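Local coordinates for (R)-specific enoyl-CoA hydratase (Pseudomonas aeruginosa, PDB 5CPG), which catalyses the reversible (R)-specific hydration of trans-2-enoyl-CoA to (3R)-hydroxyacyl-CoA, at residues R38-V41 with A46-A49; E104-L109 with R115-V120. All blocks are in the same frame, centred on the assembly; numbering follows the deposited sequence.

Overall arrangement
Both contacts belong to one MaoC-like hotdog subunit but lie on opposite sides of its centre, their centres about 35 Å apart, and share no secondary-structure element. Interaction 1 lies farther out, its centre about 23 Å from the centre of the chain: a loop folds back on short helix 45-49, near the second subunit, with no hydrogen bond between the segments; a proline over a tyrosine face and a few small apolar groups do the work. Interaction 2, whose centre is about 14 Å from that of the chain, joins two neighbouring strands of the main antiparallel sheet through backbone hydrogen bonds; its charged, partly exposed face carries two salt bridges beside a leucine-alanine contact, its buried face valine-methionine packing.

Interaction 1. Residues R38-V41 with A46-A49; sequences RNPV and AYAA
Pro40 sets CG over the centre of one face of the Tyr47 ring, the two side chains crossing at a slant, and this is the tight part of the contact. Pro40 CG lies 3.7 Å from the centroid of the Tyr47 ring and only 10° off its normal, a CH-pi contact. Pro40 CB rests nearer the root of the ring, 3.7 Å from Tyr47 CD2. The ring can present this face because Tyr47 CG stands anti to the backbone N (chi1 179°), which swings the side chain off helix 45-49 toward the loop. Proline suits the place: its ring is rigid and its CH groups are slightly polarised.

Beyond this pair the fit is looser. Val41 CB stays 4.2 Å from Tyr47 CE2, and Val41 CG2 is 4.4 Å from Ala48 CB, a methyl small enough to let the loop pass close to the helix. The side chain of Val41 also lies near a bound glycerol, while Tyr47 remains partly exposed. Val41 is hydrogen-bonded through its backbone to Ile57 and packs on it, and Val144 of the second subunit packs on Pro40.

Most of both segments falls in a sequence that matches the hydratase 2 motif, which begins near the end of helix 25-35 and runs through this loop into helix 45-49. With no hydrogen bond across the segments, their direct attachment rests on dispersion, CH-pi attraction and shape, with the proline-tyrosine CH-pi contact at its centre.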
loop_
_atom_site.group_PDB
_atom_site.type_symbol
_atom_site.label_atom_id
_atom_site.label_comp_id
_atom_site.label_asym_id
_atom_site.label_seq_id
_atom_site.Cartn_x
_atom_site.Cartn_y
_atom_site.Cartn_z
ATOM N N ARG A 38 -1.793 10.972 -8.235
ATOM C CA ARG A 38 -2.794 11.489 -9.182
ATOM C C ARG A 38 -2.373 11.376 -10.652
ATOM O O ARG A 38 -2.842 12.153 -11.511
ATOM C CB ARG A 38 -3.108 12.942 -8.831
ATOM C CG ARG A 38 -3.900 13.059 -7.486
ATOM C CD ARG A 38 -4.278 14.497 -7.145
ATOM N NE ARG A 38 -3.092 15.351 -7.067
ATOM C CZ ARG A 38 -2.885 16.427 -7.824
ATOM N NH1 ARG A 38 -3.785 16.798 -8.722
ATOM N NH2 ARG A 38 -1.772 17.139 -7.686
ATOM N N ASN A 39 -1.474 10.449 -10.942
ATOM C CA ASN A 39 -1.120 10.195 -12.335
ATOM C C ASN A 39 -2.385 9.903 -13.120
ATOM O O ASN A 39 -3.224 9.142 -12.663
ATOM C CB ASN A 39 -0.166 9.019 -12.459
ATOM C CG ASN A 39 1.273 9.448 -12.404
ATOM O OD1 ASN A 39 1.815 9.931 -13.403
ATOM N ND2 ASN A 39 1.901 9.298 -11.238
ATOM N N PRO A 40 -2.543 10.539 -14.283
ATOM C CA PRO A 40 -3.867 10.525 -14.921
ATOM C C PRO A 40 -4.257 9.167 -15.509
ATOM O O PRO A 40 -5.455 8.945 -15.754
ATOM C CB PRO A 40 -3.746 11.607 -16.010
ATOM C CG PRO A 40 -2.245 11.725 -16.251
ATOM C CD PRO A 40 -1.645 11.549 -14.863
ATOM N N VAL A 41 -3.320 8.239 -15.674
ATOM C CA VAL A 41 -3.698 6.939 -16.215
ATOM C C VAL A 41 -4.553 6.165 -15.201
ATOM O O VAL A 41 -5.237 5.197 -15.570
ATOM C CB VAL A 41 -2.473 6.102 -16.598
ATOM C CG1 VAL A 41 -1.808 5.497 -15.317
ATOM C CG2 VAL A 41 -2.851 5.019 -17.565
ATOM N N ALA A 46 -10.375 9.903 -20.352
ATOM C CA ALA A 46 -9.961 10.467 -21.626
ATOM C C ALA A 46 -8.458 10.362 -21.826
ATOM O O ALA A 46 -7.979 10.017 -22.919
ATOM C CB ALA A 46 -10.412 11.904 -21.730
ATOM N N TYR A 47 -7.702 10.661 -20.774
ATOM C CA TYR A 47 -6.267 10.456 -20.848
ATOM C C TYR A 47 -5.904 8.990 -21.048
ATOM O O TYR A 47 -5.047 8.653 -21.857
ATOM C CB TYR A 47 -5.573 10.990 -19.577
ATOM C CG TYR A 47 -4.085 10.772 -19.630
ATOM C CD1 TYR A 47 -3.254 11.696 -20.272
ATOM C CD2 TYR A 47 -3.496 9.634 -19.077
ATOM C CE1 TYR A 47 -1.881 11.492 -20.333
ATOM C CE2 TYR A 47 -2.152 9.407 -19.172
ATOM C CZ TYR A 47 -1.345 10.345 -19.795
ATOM O OH TYR A 47 0.000 10.125 -19.853
ATOM N N ALA A 48 -6.529 8.093 -20.289
ATOM C CA ALA A 48 -6.088 6.712 -20.328
ATOM C C ALA A 48 -6.371 6.153 -21.710
ATOM O O ALA A 48 -5.687 5.270 -22.166
ATOM C CB ALA A 48 -6.794 5.881 -19.234
ATOM N N ALA A 49 -7.394 6.686 -22.360
ATOM C CA ALA A 49 -7.792 6.194 -23.683
ATOM C C ALA A 49 -6.664 6.414 -24.705
ATOM O O ALA A 49 -6.581 5.701 -25.716
ATOM C CB ALA A 49 -9.065 6.883 -24.139
#

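Interaction 2. Residues E104-L109 with R115-V120; sequences EVLEKL and RMATRV
Glu104 and Ala117 form an antiparallel hydrogen-bonded pair, with Ala117 N giving a short bond of 2.7 Å to Glu104 O in the carbonyl plane and Glu104 N bonding in return to Ala117 O. Two residues on, the register slips by one: Leu106 N bonds to Arg115 O at 2.8 Å, and Glu107 N reaches the same oxygen only weakly. This is a classic beta bulge, made possible by the helical backbone of Leu106 (psi -41°). Arg115 N then closes the pair by bonding to Glu107 O.

The side chains follow this frame. Arg119 offers NH1 and NH2 end-on to a single oxygen, Glu104 OE1, which is 2.8 Å from Arg119 NH1 and lies in the guanidinium plane. Glu104 reaches it with CG anti to the backbone N (chi1 -176°) and the chain extended beyond CG. The Ala117 methyl lies against one face of that guanidinium, toward its rim, and Leu106 CG packs 3.9 Å from Ala117 CB, so a small residue suits the spot. At the bulge itself Glu107 and Arg115 run side by side, joined by a salt bridge of Glu107 OE1 to Arg115 NH2. On the other face Val105 CG2 meets Met116 SD at 3.9 Å, apolar groups fit for a buried side.

A second carboxylate, Glu102, also pairs with Arg119, and Arg115 NE bonds to a bound glycerol. In the hotdog sheet, strand 127-136 flanks 115-120, bonding to Met116 and Thr118, whereas Gly14 and Gln15 bond to Val105 along the far edge of 104-109. Thr118 and Val120 lie against the central helix 62-73.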
loop_
_atom_site.group_PDB
_atom_site.type_symbol
_atom_site.label_atom_id
_atom_site.label_comp_id
_atom_site.label_asym_id
_atom_site.label_seq_id
_atom_site.Cartn_x
_atom_site.Cartn_y
_atom_site.Cartn_z
ATOM N N GLU A 104 -0.696 -17.741 2.445
ATOM C CA GLU A 104 -0.349 -19.095 2.881
ATOM C C GLU A 104 0.700 -19.043 3.989
ATOM O O GLU A 104 1.700 -18.360 3.823
ATOM C CB GLU A 104 0.211 -19.908 1.719
ATOM C CG GLU A 104 0.483 -21.376 2.132
ATOM C CD GLU A 104 1.152 -22.185 1.014
ATOM O OE1 GLU A 104 1.106 -21.755 -0.162
ATOM O OE2 GLU A 104 1.742 -23.254 1.323
ATOM N N VAL A 105 0.489 -19.777 5.081
ATOM C CA VAL A 105 1.498 -19.799 6.152
ATOM C C VAL A 105 2.733 -20.596 5.693
ATOM O O VAL A 105 2.610 -21.778 5.341
ATOM C CB VAL A 105 0.952 -20.403 7.448
ATOM C CG1 VAL A 105 2.097 -20.509 8.475
ATOM C CG2 VAL A 105 -0.257 -19.598 8.012
ATOM N N LEU A 106 3.909 -19.953 5.640
ATOM C CA LEU A 106 5.109 -20.628 5.121
ATOM C C LEU A 106 5.943 -21.199 6.261
ATOM O O LEU A 106 6.468 -22.314 6.168
ATOM C CB LEU A 106 5.991 -19.683 4.288
ATOM C CG LEU A 106 5.483 -19.138 2.957
ATOM C CD1 LEU A 106 6.490 -18.211 2.371
ATOM C CD2 LEU A 106 5.183 -20.314 1.949
ATOM N N GLU A 107 6.061 -20.439 7.337
ATOM C CA GLU A 107 6.923 -20.791 8.469
ATOM C C GLU A 107 6.361 -20.215 9.749
ATOM O O GLU A 107 5.895 -19.082 9.735
ATOM C CB GLU A 107 8.348 -20.246 8.271
ATOM C CG GLU A 107 9.016 -20.638 6.964
ATOM C CD GLU A 107 10.303 -19.888 6.681
ATOM O OE1 GLU A 107 11.108 -19.668 7.616
ATOM O OE2 GLU A 107 10.514 -19.518 5.511
ATOM N N LYS A 108 6.426 -20.971 10.841
ATOM C CA LYS A 108 6.219 -20.435 12.173
ATOM C C LYS A 108 7.577 -20.290 12.860
ATOM O O LYS A 108 8.382 -21.216 12.854
ATOM C CB LYS A 108 5.283 -21.315 12.969
ATOM C CG LYS A 108 3.845 -21.241 12.413
ATOM C CD LYS A 108 2.903 -22.246 13.080
ATOM C CE LYS A 108 2.793 -22.023 14.574
ATOM N NZ LYS A 108 1.736 -22.901 15.163
ATOM N N LEU A 109 7.816 -19.116 13.438
ATOM C CA LEU A 109 9.149 -18.714 13.881
ATOM C C LEU A 109 9.123 -18.214 15.341
ATOM O O LEU A 109 8.058 -18.005 15.931
ATOM C CB LEU A 109 9.687 -17.613 12.967
ATOM C CG LEU A 109 9.819 -17.930 11.482
ATOM C CD1 LEU A 109 10.013 -16.674 10.650
ATOM C CD2 LEU A 109 10.990 -18.856 11.230
ATOM N N ARG A 115 6.024 -16.246 8.721
ATOM C CA ARG A 115 6.285 -15.843 7.354
ATOM C C ARG A 115 5.110 -16.317 6.496
ATOM O O ARG A 115 4.742 -17.484 6.539
ATOM C CB ARG A 115 7.630 -16.428 6.867
ATOM C CG ARG A 115 7.949 -16.165 5.431
ATOM C CD ARG A 115 9.393 -16.505 5.050
ATOM N NE ARG A 115 10.306 -15.569 5.692
ATOM C CZ ARG A 115 11.138 -15.890 6.677
ATOM N NH1 ARG A 115 11.922 -14.956 7.205
ATOM N NH2 ARG A 115 11.194 -17.145 7.121
ATOM N N MET A 116 4.484 -15.387 5.774
ATOM C CA MET A 116 3.225 -15.622 5.076
ATOM C C MET A 116 3.460 -15.355 3.623
ATOM O O MET A 116 3.994 -14.279 3.269
ATOM C CB MET A 116 2.117 -14.695 5.617
ATOM C CG MET A 116 0.755 -14.979 5.060
ATOM S SD MET A 116 -0.118 -16.288 5.965
ATOM C CE MET A 116 0.127 -15.644 7.605
ATOM N N ALA A 117 3.131 -16.316 2.755
ATOM C CA ALA A 117 3.196 -16.024 1.334
ATOM C C ALA A 117 1.995 -15.125 1.001
ATOM O O ALA A 117 0.931 -15.321 1.572
ATOM C CB ALA A 117 3.145 -17.298 0.506
ATOM N N THR A 118 2.178 -14.133 0.131
ATOM C CA THR A 118 1.104 -13.179 -0.172
ATOM C C THR A 118 1.027 -13.021 -1.681
ATOM O O THR A 118 1.797 -12.288 -2.271
ATOM C CB THR A 118 1.332 -11.802 0.520
ATOM O OG1 THR A 118 2.572 -11.253 0.061
ATOM C CG2 THR A 118 1.420 -11.965 2.038
ATOM N N ARG A 119 0.131 -13.769 -2.333
ATOM C CA ARG A 119 0.048 -13.774 -3.786
ATOM C C ARG A 119 -1.256 -13.120 -4.209
ATOM O O ARG A 119 -2.244 -13.222 -3.471
ATOM C CB ARG A 119 0.095 -15.214 -4.336
ATOM C CG ARG A 119 1.275 -16.040 -3.756
ATOM C CD ARG A 119 1.053 -17.549 -3.934
ATOM N NE ARG A 119 2.109 -18.321 -3.234
ATOM C CZ ARG A 119 1.894 -19.282 -2.336
ATOM N NH1 ARG A 119 0.665 -19.674 -2.017
ATOM N NH2 ARG A 119 2.931 -19.902 -1.784
ATOM N N VAL A 120 -1.255 -12.492 -5.372
ATOM C CA VAL A 120 -2.493 -11.870 -5.872
ATOM C C VAL A 120 -2.693 -12.321 -7.307
ATOM O O VAL A 120 -1.774 -12.264 -8.128
ATOM C CB VAL A 120 -2.463 -10.316 -5.852
ATOM C CG1 VAL A 120 -3.857 -9.770 -6.255
ATOM C CG2 VAL A 120 -2.080 -9.811 -4.479
#